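Local coordinates for dihydrodipicolinate reductase N-terminus domain-containing protein (Mycobacterium smegmatis, PDB 6IAQ) that probably uses NADP(H) to turn ketones and ammonia into chiral amines by reductive amination, working as a native amine dehydrogenase, at residues V82-T87 / L106-L111; Y112-S117 / I324-R329; E91-C96 / A122-L127. One frame throughout, in Å; residues are numbered along the deposited sequence.

All three contacts belong to the NADP-binding Rossmann part of the chain, and they lie progressively farther from the centre of the chain. Contact 1 is the deepest, a dense set of hydrogen bonds that includes the cofactor. Contact 2, partly buried, joins the loop before helix 118-130 to the chain leaving strand 323-324 and relies on aromatic packing with one bridging water. Contact 3 lies farthest out, where two helices meet through leucines below and a salt bridge at the surface. Helix 86-98 serves both 1 and 3, with Leu86 packing on Leu93 and Leu124. Glu109 of contact 1 holds Thr116 and Ser117 of contact 2, and Asp125 of contact 3 accepts from Ile324 N.

Contact 1 (V82-T87 / L106-L111); sequences VNSYLT and LSEEML. With NAP (NADP nicotinamide-adenine-dinucleotide phosphate), chain F; EDO (1,2-ethanediol), chain E.
Ser84 and Glu108 meet through their side chains beside the bound NADP. Ser84 OG donates to Glu108 OE1 over 2.6 Å, on the syn side but tilted 34° out of the carboxylate plane, and accepts from ribose hydroxyl O3D of the cofactor. Glu108 OE2 takes a bond from NADP O2D at 2.8 Å and another from an ethanediol molecule. A bend at chi2 (91°) turns the carboxylate back toward the ribose. Leu106 O receives the carboxamide nitrogen N7N of NADP at 2.9 Å.

The two segments follow neighbouring strands, 77-80 and 102-105, of the Rossmann-type parallel sheet, at the carboxyl ends where the dinucleotide lies.

One backbone bond joins the loops, Glu109 N to Ser84 O at 3.1 Å; the hydroxyl Ser107 OG adds a second link, donating to Asn83 O at 2.7 Å from above the carbonyl plane.

The start of helix 86-98 is held by Glu109, whose extended side chain brings OE1 within 2.9 Å of Leu86 N, which meets it from above the carboxylate plane; a water links OE1 to Thr87 N. Glu109 OE2 is bound by the Thr116 and Ser117 hydroxyls. Apolar packing is slight: Leu86 CD1 lies 3.6 Å from Met110 SD.

Contact 2 (Y112-S117 / I324-R329); sequences YPWETS and IVTVDR
Tyr112 and Trp114 present two rings to Thr326, whose methyl group CG2 lies against both. Thr326 CG2 is 3.8 Å from Tyr112 CD1 and equally 3.8 Å from Trp114 NE1, approaching each ring obliquely. The rings themselves are in contact, since Trp114 CD1 sits 3.6 Å above one face of Tyr112, offset toward the rim. Thr326 is oriented by its first torsion (chi1 56°): OG1 stands between the backbone N and the carbonyl carbon, which places CG2 beside the backbone N and toward the aromatic pair.

Farther along the indole, the Trp114 and Ile324 side chains approach each other from opposite directions. Ile324 CG2 comes to 3.7 Å from Trp114 CZ2, again obliquely, while the carbonyl oxygen of Ile324 lies in the indole plane at the edge. The other branch of Ile324 extends to the ring of Pro113. Asp328 meets Tyr112 differently, with OD1 at the edge of the phenol ring and near its plane, 4.0 Å from CD1, the carboxylate and ring planes being 60° apart. Asp328 OD1 is held in place by Thr326 OG1, which donates to it at 2.7 Å on the syn side, 26° out of the carboxylate plane.

The contact joins the loop that follows strand 102-105 to the chain leaving 323-324, the outermost strand of the Rossmann-type sheet on that side. Asp125 of helix 118-130 stands close by, touching Trp114 and accepting from Ile324 N.

No direct hydrogen bond crosses between the segments. A water does the bridging: it accepts from Trp114 NE1 at 3.0 Å and donates to Thr326 OG1 at 2.6 Å. Thr326 OG1 accepts from the water and donates to Asp328 OD1, so a chain of hydrogen bonds links the indole to the carboxylate.

Contact 3 (E91-C96 / A122-L127); sequences EQLRIC and AELDAL
Arg94 NH1 pairs with Glu123 OE2 in a salt bridge between two helices. Glu123 OE2 is modelled 2.4 Å from Arg94 NH1, too short to be taken literally. The hydrogen bond to OE2 is also bent, with 139° at the hydrogen, which makes its exact geometry doubtful; the pairing of the charges is plainer than its length. The guanidinium and carboxylate planes are only 5° apart, and the carboxylate carbon of Glu123 sits in the guanidinium plane at its edge. Bends at chi2 and chi3 carry the arginine tip across to Glu123, whose own chain runs extended beyond CG to meet it. Glu123 is exposed to solvent and Arg94 partly so.

The two segments belong to helices 86-98 and 118-130, which are successive connections in the beta-alpha-beta arrangement of the Rossmann-type fold: the first leads from strand 77-80 to 102-105, the second from 102-105 to 134-137. They run side by side in the same direction; the axes of the two segments come within 10.0 Å and are inclined by 17°.

Beneath the salt bridge, Leu124 fills the groove between them. Its CD2 methyl lies 3.9 Å from Arg94 N and 4.0 Å from Arg94 CG, close to the start of the arginine side chain. The other methyl, CD1, faces Leu93, 4.0 Å from Leu93 CD1, the two leucines crossing at about a right angle. Leu93 continues inward to Ile80 of the sheet and to Met110. One turn along from Glu123, chi1 and chi2 of Leu127 together send its CD2 to within 3.8 Å of Arg94 O; the same side chain also touches Ala97 and Glu98.

Contact 1 (V82-T87 / L106-L111)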
loop_
_atom_site.group_PDB
_atom_site.type_symbol
_atom_site.label_atom_id
_atom_site.label_comp_id
_atom_site.label_asym_id
_atom_site.label_seq_id
_atom_site.Cartn_x
_atom_site.Cartn_y
_atom_site.Cartn_z
ATOM N N VAL A 82 -11.925 11.735 20.577
ATOM C CA VAL A 82 -11.924 12.290 21.967
ATOM C C VAL A 82 -10.648 11.909 22.709
ATOM O O VAL A 82 -10.044 12.850 23.210
ATOM C CB VAL A 82 -13.224 12.065 22.784
ATOM C CG1 VAL A 82 -14.425 11.712 21.942
ATOM C CG2 VAL A 82 -13.058 11.182 24.004
ATOM N N ASN A 83 -10.252 10.640 22.785
ATOM C CA ASN A 83 -9.080 10.204 23.589
ATOM C C ASN A 83 -8.357 9.036 22.894
ATOM O O ASN A 83 -8.794 8.632 21.781
ATOM C CB ASN A 83 -9.490 9.877 25.023
ATOM C CG ASN A 83 -10.647 8.903 25.074
ATOM O OD1 ASN A 83 -10.775 8.060 24.181
ATOM N ND2 ASN A 83 -11.499 9.043 26.094
ATOM N N SER A 84 -7.304 8.495 23.529
ATOM C CA SER A 84 -6.282 7.635 22.879
ATOM C C SER A 84 -6.319 6.208 23.432
ATOM O O SER A 84 -6.218 5.264 22.639
ATOM C CB SER A 84 -4.907 8.239 23.069
ATOM O OG SER A 84 -4.803 9.483 22.388
ATOM N N TYR A 85 -6.384 6.054 24.754
ATOM C CA TYR A 85 -6.115 4.775 25.463
ATOM C C TYR A 85 -7.454 4.140 25.861
ATOM O O TYR A 85 -8.358 4.861 26.273
ATOM C CB TYR A 85 -5.151 5.038 26.622
ATOM C CG TYR A 85 -3.937 5.836 26.223
ATOM C CD1 TYR A 85 -3.037 5.340 25.289
ATOM C CD2 TYR A 85 -3.730 7.118 26.690
ATOM C CE1 TYR A 85 -1.928 6.068 24.887
ATOM C CE2 TYR A 85 -2.633 7.873 26.290
ATOM C CZ TYR A 85 -1.725 7.339 25.388
ATOM O OH TYR A 85 -0.657 8.080 24.986
ATOM N N LEU A 86 -7.579 2.823 25.683
ATOM C CA LEU A 86 -8.833 2.048 25.918
ATOM C C LEU A 86 -9.338 2.270 27.361
ATOM O O LEU A 86 -10.581 2.254 27.591
ATOM C CB LEU A 86 -8.591 0.567 25.629
ATOM C CG LEU A 86 -9.778 -0.206 25.055
ATOM C CD1 LEU A 86 -10.563 0.595 24.032
ATOM C CD2 LEU A 86 -9.349 -1.534 24.471
ATOM N N THR A 87 -8.409 2.465 28.287
ATOM C CA THR A 87 -8.662 2.777 29.714
ATOM C C THR A 87 -9.601 3.995 29.790
ATOM O O THR A 87 -10.487 3.984 30.625
ATOM C CB THR A 87 -7.302 2.913 30.417
ATOM O OG1 THR A 87 -7.472 2.384 31.719
ATOM C CG2 THR A 87 -6.749 4.320 30.468
ATOM N N LEU A 106 -10.458 7.575 16.442
ATOM C CA LEU A 106 -9.021 7.921 16.292
ATOM C C LEU A 106 -8.214 7.327 17.427
ATOM O O LEU A 106 -6.978 7.470 17.358
ATOM C CB LEU A 106 -8.864 9.444 16.247
ATOM C CG LEU A 106 -9.411 10.092 14.990
ATOM C CD1 LEU A 106 -9.070 11.556 14.978
ATOM C CD2 LEU A 106 -8.950 9.352 13.727
ATOM N N SER A 107 -8.840 6.722 18.464
ATOM C CA SER A 107 -8.086 6.187 19.622
ATOM C C SER A 107 -6.887 5.354 19.127
ATOM O O SER A 107 -7.116 4.323 18.508
ATOM C CB SER A 107 -8.968 5.408 20.569
ATOM O OG SER A 107 -9.900 6.280 21.202
ATOM N N GLU A 108 -5.654 5.774 19.436
ATOM C CA GLU A 108 -4.420 5.157 18.883
ATOM C C GLU A 108 -4.338 3.705 19.365
ATOM O O GLU A 108 -3.911 2.840 18.599
ATOM C CB GLU A 108 -3.165 5.970 19.248
ATOM C CG GLU A 108 -3.085 7.303 18.513
ATOM C CD GLU A 108 -3.714 8.493 19.203
ATOM O OE1 GLU A 108 -4.583 8.269 20.091
ATOM O OE2 GLU A 108 -3.365 9.644 18.829
ATOM N N GLU A 109 -4.719 3.433 20.613
ATOM C CA GLU A 109 -4.645 2.055 21.155
ATOM C C GLU A 109 -5.666 1.162 20.434
ATOM O O GLU A 109 -5.378 -0.037 20.243
ATOM C CB GLU A 109 -4.790 2.042 22.680
ATOM C CG GLU A 109 -4.416 0.703 23.246
ATOM C CD GLU A 109 -4.641 0.516 24.735
ATOM O OE1 GLU A 109 -5.007 1.503 25.416
ATOM O OE2 GLU A 109 -4.451 -0.622 25.197
ATOM N N MET A 110 -6.788 1.720 19.966
ATOM C CA MET A 110 -7.837 0.917 19.289
ATOM C C MET A 110 -7.337 0.463 17.903
ATOM O O MET A 110 -8.012 -0.356 17.287
ATOM C CB MET A 110 -9.140 1.706 19.143
ATOM C CG MET A 110 -10.078 1.562 20.338
ATOM S SD MET A 110 -10.688 -0.155 20.517
ATOM C CE MET A 110 -11.767 -0.279 19.101
ATOM N N LEU A 111 -6.197 0.967 17.412
ATOM C CA LEU A 111 -5.642 0.503 16.105
ATOM C C LEU A 111 -5.528 -1.023 16.147
ATOM O O LEU A 111 -5.921 -1.696 15.133
ATOM C CB LEU A 111 -4.275 1.151 15.858
ATOM C CG LEU A 111 -3.613 0.767 14.533
ATOM C CD1 LEU A 111 -4.321 1.422 13.367
ATOM C CD2 LEU A 111 -2.131 1.132 14.580
HETATM P PA NAP F . -8.846 17.832 21.086
HETATM O O1A NAP F . -8.869 18.973 20.181
HETATM O O2A NAP F . -8.395 17.921 22.574
HETATM O O5B NAP F . -10.346 17.189 21.036
HETATM C C5B NAP F . -10.820 16.243 22.004
HETATM C C4B NAP F . -12.328 16.413 22.129
HETATM O O4B NAP F . -12.886 15.453 23.023
HETATM C C3B NAP F . -12.788 17.802 22.649
HETATM O O3B NAP F . -13.778 18.236 21.686
HETATM C C2B NAP F . -13.470 17.560 23.992
HETATM O O2B NAP F . -14.659 18.356 24.198
HETATM C C1B NAP F . -13.939 16.158 23.757
HETATM N N9A NAP F . -14.220 15.331 24.929
HETATM C C8A NAP F . -13.405 14.973 25.941
HETATM N N7A NAP F . -14.070 14.132 26.741
HETATM C C5A NAP F . -15.279 13.899 26.177
HETATM C C6A NAP F . -16.490 13.087 26.463
HETATM N N6A NAP F . -16.557 12.319 27.542
HETATM N N1A NAP F . -17.518 13.154 25.619
HETATM C C2A NAP F . -17.514 13.904 24.498
HETATM N N3A NAP F . -16.458 14.675 24.149
HETATM C C4A NAP F . -15.379 14.699 24.983
HETATM O O3 NAP F . -7.924 16.607 20.492
HETATM P PN NAP F . -7.837 16.159 18.898
HETATM O O1N NAP F . -6.620 16.698 18.211
HETATM O O2N NAP F . -9.150 16.352 18.224
HETATM O O5D NAP F . -7.582 14.631 19.293
HETATM C C5D NAP F . -8.546 13.740 19.867
HETATM C C4D NAP F . -8.038 12.343 20.091
HETATM O O4D NAP F . -7.755 11.756 18.778
HETATM C C3D NAP F . -6.796 12.335 20.937
HETATM O O3D NAP F . -6.793 11.289 21.892
HETATM C C2D NAP F . -5.685 12.113 19.903
HETATM O O2D NAP F . -4.543 11.520 20.537
HETATM C C1D NAP F . -6.426 11.245 18.845
HETATM N N1N NAP F . -5.800 11.345 17.515
HETATM C C2N NAP F . -5.505 10.220 16.891
HETATM C C3N NAP F . -4.858 10.272 15.664
HETATM C C7N NAP F . -4.546 9.011 14.889
HETATM O O7N NAP F . -3.833 9.153 13.897
HETATM N N7N NAP F . -5.056 7.819 15.248
HETATM C C4N NAP F . -4.549 11.515 15.111
HETATM C C5N NAP F . -4.875 12.687 15.786
HETATM C C6N NAP F . -5.511 12.551 16.995
HETATM P P2B NAP F . -14.618 19.950 24.284
HETATM O O1X NAP F . -14.264 20.490 22.928
HETATM O O2X NAP F . -16.073 20.353 24.510
HETATM O O3X NAP F . -13.626 20.105 25.442
HETATM C C1 EDO E . -0.868 10.933 16.273
HETATM O O1 EDO E . -1.539 9.814 16.779
HETATM C C2 EDO E . -0.337 10.641 14.913
HETATM O O2 EDO E . -1.298 10.911 13.896
HETATM O O HOH W 1 -5.343 1.763 27.954
#

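Contact 2 (Y112-S117 / I324-R329)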
loop_
_atom_site.group_PDB
_atom_site.type_symbol
_atom_site.label_atom_id
_atom_site.label_comp_id
_atom_site.label_asym_id
_atom_site.label_seq_id
_atom_site.Cartn_x
_atom_site.Cartn_y
_atom_site.Cartn_z
ATOM N N TYR A 112 -5.016 -1.540 17.260
ATOM C CA TYR A 112 -4.856 -2.988 17.497
ATOM C C TYR A 112 -4.738 -3.210 18.999
ATOM O O TYR A 112 -3.633 -3.221 19.540
ATOM C CB TYR A 112 -3.656 -3.544 16.725
ATOM C CG TYR A 112 -3.746 -5.039 16.533
ATOM C CD1 TYR A 112 -4.425 -5.591 15.449
ATOM C CD2 TYR A 112 -3.217 -5.897 17.486
ATOM C CE1 TYR A 112 -4.548 -6.969 15.308
ATOM C CE2 TYR A 112 -3.328 -7.273 17.359
ATOM C CZ TYR A 112 -4.002 -7.802 16.272
ATOM O OH TYR A 112 -4.113 -9.149 16.143
ATOM N N PRO A 113 -5.882 -3.311 19.720
ATOM C CA PRO A 113 -5.867 -3.282 21.184
ATOM C C PRO A 113 -5.785 -4.630 21.903
ATOM O O PRO A 113 -5.652 -4.617 23.127
ATOM C CB PRO A 113 -7.228 -2.635 21.452
ATOM C CG PRO A 113 -8.132 -3.257 20.409
ATOM C CD PRO A 113 -7.253 -3.327 19.179
ATOM N N TRP A 114 -5.829 -5.741 21.161
ATOM C CA TRP A 114 -6.006 -7.102 21.725
ATOM C C TRP A 114 -4.891 -7.425 22.745
ATOM O O TRP A 114 -5.203 -8.081 23.763
ATOM C CB TRP A 114 -6.025 -8.136 20.602
ATOM C CG TRP A 114 -7.112 -7.928 19.598
ATOM C CD1 TRP A 114 -6.953 -7.426 18.344
ATOM C CD2 TRP A 114 -8.521 -8.193 19.753
ATOM N NE1 TRP A 114 -8.170 -7.361 17.715
ATOM C CE2 TRP A 114 -9.147 -7.846 18.536
ATOM C CE3 TRP A 114 -9.313 -8.712 20.779
ATOM C CZ2 TRP A 114 -10.523 -7.983 18.321
ATOM C CZ3 TRP A 114 -10.668 -8.855 20.572
ATOM C CH2 TRP A 114 -11.282 -8.489 19.360
ATOM N N GLU A 115 -3.651 -6.988 22.511
ATOM C CA GLU A 115 -2.504 -7.371 23.365
ATOM C C GLU A 115 -2.345 -6.367 24.503
ATOM O O GLU A 115 -2.050 -6.810 25.631
ATOM C CB GLU A 115 -1.208 -7.461 22.558
ATOM C CG GLU A 115 -1.301 -8.367 21.339
ATOM C CD GLU A 115 -1.725 -9.788 21.635
ATOM O OE1 GLU A 115 -1.246 -10.335 22.628
ATOM O OE2 GLU A 115 -2.521 -10.335 20.853
ATOM N N THR A 116 -2.497 -5.059 24.246
ATOM C CA THR A 116 -2.226 -4.030 25.285
ATOM C C THR A 116 -3.407 -3.967 26.275
ATOM O O THR A 116 -3.166 -3.636 27.407
ATOM C CB THR A 116 -1.873 -2.664 24.665
ATOM O OG1 THR A 116 -2.900 -2.328 23.727
ATOM C CG2 THR A 116 -0.520 -2.679 23.998
ATOM N N SER A 117 -4.642 -4.237 25.835
ATOM C CA SER A 117 -5.876 -4.119 26.661
ATOM C C SER A 117 -6.784 -5.319 26.395
ATOM O O SER A 117 -7.870 -5.192 25.817
ATOM C CB SER A 117 -6.574 -2.810 26.384
ATOM O OG SER A 117 -5.887 -1.720 26.980
ATOM N N ILE A 324 -15.127 -5.789 17.308
ATOM C CA ILE A 324 -13.902 -5.002 17.023
ATOM C C ILE A 324 -13.338 -5.539 15.708
ATOM O O ILE A 324 -12.953 -6.723 15.679
ATOM C CB ILE A 324 -12.863 -5.095 18.162
ATOM C CG1 ILE A 324 -13.368 -4.422 19.441
ATOM C CG2 ILE A 324 -11.525 -4.490 17.728
ATOM C CD1 ILE A 324 -12.373 -4.557 20.583
ATOM N N VAL A 325 -13.332 -4.717 14.665
ATOM C CA VAL A 325 -12.684 -5.084 13.373
ATOM C C VAL A 325 -11.504 -4.126 13.154
ATOM O O VAL A 325 -11.739 -2.920 13.013
ATOM C CB VAL A 325 -13.694 -5.067 12.211
ATOM C CG1 VAL A 325 -12.997 -5.473 10.912
ATOM C CG2 VAL A 325 -14.888 -5.997 12.465
ATOM N N THR A 326 -10.290 -4.645 13.157
ATOM C CA THR A 326 -9.036 -3.887 12.958
ATOM C C THR A 326 -8.779 -3.668 11.460
ATOM O O THR A 326 -9.216 -4.473 10.624
ATOM C CB THR A 326 -7.872 -4.592 13.654
ATOM O OG1 THR A 326 -7.808 -5.932 13.155
ATOM C CG2 THR A 326 -8.044 -4.607 15.154
ATOM N N VAL A 327 -8.083 -2.587 11.143
ATOM C CA VAL A 327 -7.964 -2.052 9.756
ATOM C C VAL A 327 -7.152 -2.993 8.853
ATOM O O VAL A 327 -7.347 -2.940 7.647
ATOM C CB VAL A 327 -7.370 -0.637 9.793
ATOM C CG1 VAL A 327 -8.397 0.333 10.381
ATOM C CG2 VAL A 327 -6.023 -0.601 10.515
ATOM N N ASP A 328 -6.269 -3.804 9.404
ATOM C CA ASP A 328 -5.538 -4.860 8.657
ATOM C C ASP A 328 -6.519 -5.884 8.068
ATOM O O ASP A 328 -6.143 -6.518 7.079
ATOM C CB ASP A 328 -4.528 -5.568 9.559
ATOM C CG ASP A 328 -5.173 -6.207 10.781
ATOM O OD1 ASP A 328 -5.682 -5.473 11.631
ATOM O OD2 ASP A 328 -5.152 -7.427 10.862
ATOM N N ARG A 329 -7.721 -6.030 8.630
ATOM C CA ARG A 329 -8.724 -7.051 8.230
ATOM C C ARG A 329 -9.784 -6.431 7.313
ATOM O O ARG A 329 -10.594 -7.193 6.746
ATOM C CB ARG A 329 -9.401 -7.661 9.467
ATOM C CG ARG A 329 -8.457 -8.445 10.364
ATOM C CD ARG A 329 -9.198 -9.332 11.362
HETATM O O HOH W 2 -8.603 -7.766 14.804
#

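Contact 3 (E91-C96 / A122-L127)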
loop_
_atom_site.group_PDB
_atom_site.type_symbol
_atom_site.label_atom_id
_atom_site.label_comp_id
_atom_site.label_asym_id
_atom_site.label_seq_id
_atom_site.Cartn_x
_atom_site.Cartn_y
_atom_site.Cartn_z
ATOM N N GLU A 91 -15.168 4.067 27.924
ATOM C CA GLU A 91 -16.385 4.802 28.362
ATOM C C GLU A 91 -17.231 5.168 27.129
ATOM O O GLU A 91 -18.443 4.848 27.145
ATOM C CB GLU A 91 -15.995 6.030 29.190
ATOM C CG GLU A 91 -17.186 6.707 29.827
ATOM C CD GLU A 91 -16.879 8.070 30.408
ATOM O OE1 GLU A 91 -15.870 8.186 31.133
ATOM O OE2 GLU A 91 -17.612 9.015 30.077
ATOM N N GLN A 92 -16.646 5.782 26.089
ATOM C CA GLN A 92 -17.401 6.192 24.879
ATOM C C GLN A 92 -17.771 4.952 24.056
ATOM O O GLN A 92 -18.899 4.928 23.502
ATOM C CB GLN A 92 -16.623 7.207 24.042
ATOM C CG GLN A 92 -16.376 8.514 24.772
ATOM C CD GLN A 92 -15.286 8.463 25.800
ATOM O OE1 GLN A 92 -14.241 7.848 25.593
ATOM N NE2 GLN A 92 -15.502 9.152 26.916
ATOM N N LEU A 93 -16.873 3.963 23.971
ATOM C CA LEU A 93 -17.098 2.779 23.102
ATOM C C LEU A 93 -18.215 1.907 23.719
ATOM O O LEU A 93 -18.988 1.320 22.925
ATOM C CB LEU A 93 -15.778 2.018 22.895
ATOM C CG LEU A 93 -14.716 2.760 22.066
ATOM C CD1 LEU A 93 -13.361 2.082 22.093
ATOM C CD2 LEU A 93 -15.165 2.889 20.636
ATOM N N ARG A 94 -18.318 1.832 25.059
ATOM C CA ARG A 94 -19.423 1.100 25.748
ATOM C C ARG A 94 -20.774 1.716 25.348
ATOM O O ARG A 94 -21.706 0.968 24.988
ATOM C CB ARG A 94 -19.291 1.109 27.266
ATOM C CG ARG A 94 -18.030 0.409 27.763
ATOM C CD ARG A 94 -18.094 -0.454 29.016
ATOM N NE ARG A 94 -17.354 0.179 30.090
ATOM C CZ ARG A 94 -16.380 -0.377 30.817
ATOM N NH1 ARG A 94 -15.981 -1.622 30.610
ATOM N NH2 ARG A 94 -15.744 0.356 31.707
ATOM N N ILE A 95 -20.883 3.042 25.417
ATOM C CA ILE A 95 -22.133 3.769 25.086
ATOM C C ILE A 95 -22.521 3.452 23.619
ATOM O O ILE A 95 -23.732 3.184 23.334
ATOM C CB ILE A 95 -21.963 5.273 25.386
ATOM C CG1 ILE A 95 -21.877 5.533 26.895
ATOM C CG2 ILE A 95 -23.046 6.121 24.710
ATOM C CD1 ILE A 95 -21.364 6.907 27.262
ATOM N N CYS A 96 -21.562 3.444 22.686
ATOM C CA CYS A 96 -21.852 3.172 21.250
ATOM C C CYS A 96 -22.345 1.728 21.084
ATOM O O CYS A 96 -23.446 1.515 20.491
ATOM C CB CYS A 96 -20.630 3.453 20.383
ATOM S SG CYS A 96 -20.320 5.226 20.241
ATOM N N ALA A 122 -11.887 -7.809 24.816
ATOM C CA ALA A 122 -12.844 -8.954 24.839
ATOM C C ALA A 122 -14.266 -8.466 25.189
ATOM O O ALA A 122 -15.250 -8.845 24.498
ATOM C CB ALA A 122 -12.362 -10.006 25.798
ATOM N N GLU A 123 -14.351 -7.600 26.203
ATOM C CA GLU A 123 -15.618 -7.022 26.722
ATOM C C GLU A 123 -16.324 -6.305 25.561
ATOM O O GLU A 123 -17.542 -6.586 25.277
ATOM C CB GLU A 123 -15.284 -5.988 27.805
ATOM C CG GLU A 123 -16.104 -5.956 29.084
ATOM C CD GLU A 123 -15.879 -4.626 29.819
ATOM O OE1 GLU A 123 -14.895 -4.537 30.606
ATOM O OE2 GLU A 123 -16.657 -3.674 29.563
ATOM N N LEU A 124 -15.595 -5.389 24.897
ATOM C CA LEU A 124 -16.184 -4.494 23.868
ATOM C C LEU A 124 -16.573 -5.321 22.653
ATOM O O LEU A 124 -17.622 -5.018 22.038
ATOM C CB LEU A 124 -15.181 -3.398 23.490
ATOM C CG LEU A 124 -15.051 -2.243 24.487
ATOM C CD1 LEU A 124 -13.943 -1.307 24.049
ATOM C CD2 LEU A 124 -16.377 -1.494 24.607
ATOM N N ASP A 125 -15.743 -6.299 22.294
ATOM C CA ASP A 125 -16.007 -7.168 21.121
ATOM C C ASP A 125 -17.323 -7.949 21.354
ATOM O O ASP A 125 -18.154 -8.008 20.412
ATOM C CB ASP A 125 -14.813 -8.084 20.857
ATOM C CG ASP A 125 -14.968 -8.943 19.618
ATOM O OD1 ASP A 125 -15.257 -8.397 18.546
ATOM O OD2 ASP A 125 -14.816 -10.151 19.734
ATOM N N ALA A 126 -17.501 -8.529 22.542
ATOM C CA ALA A 126 -18.721 -9.304 22.926
ATOM C C ALA A 126 -19.965 -8.404 22.872
ATOM O O ALA A 126 -20.983 -8.812 22.278
ATOM C CB ALA A 126 -18.564 -9.900 24.297
ATOM N N LEU A 127 -19.882 -7.208 23.469
ATOM C CA LEU A 127 -21.009 -6.253 23.531
ATOM C C LEU A 127 -21.409 -5.843 22.104
ATOM O O LEU A 127 -22.636 -5.868 21.773
ATOM C CB LEU A 127 -20.586 -5.043 24.371
ATOM C CG LEU A 127 -21.628 -3.929 24.470
ATOM C CD1 LEU A 127 -22.958 -4.407 25.066
ATOM C CD2 LEU A 127 -21.082 -2.765 25.282
#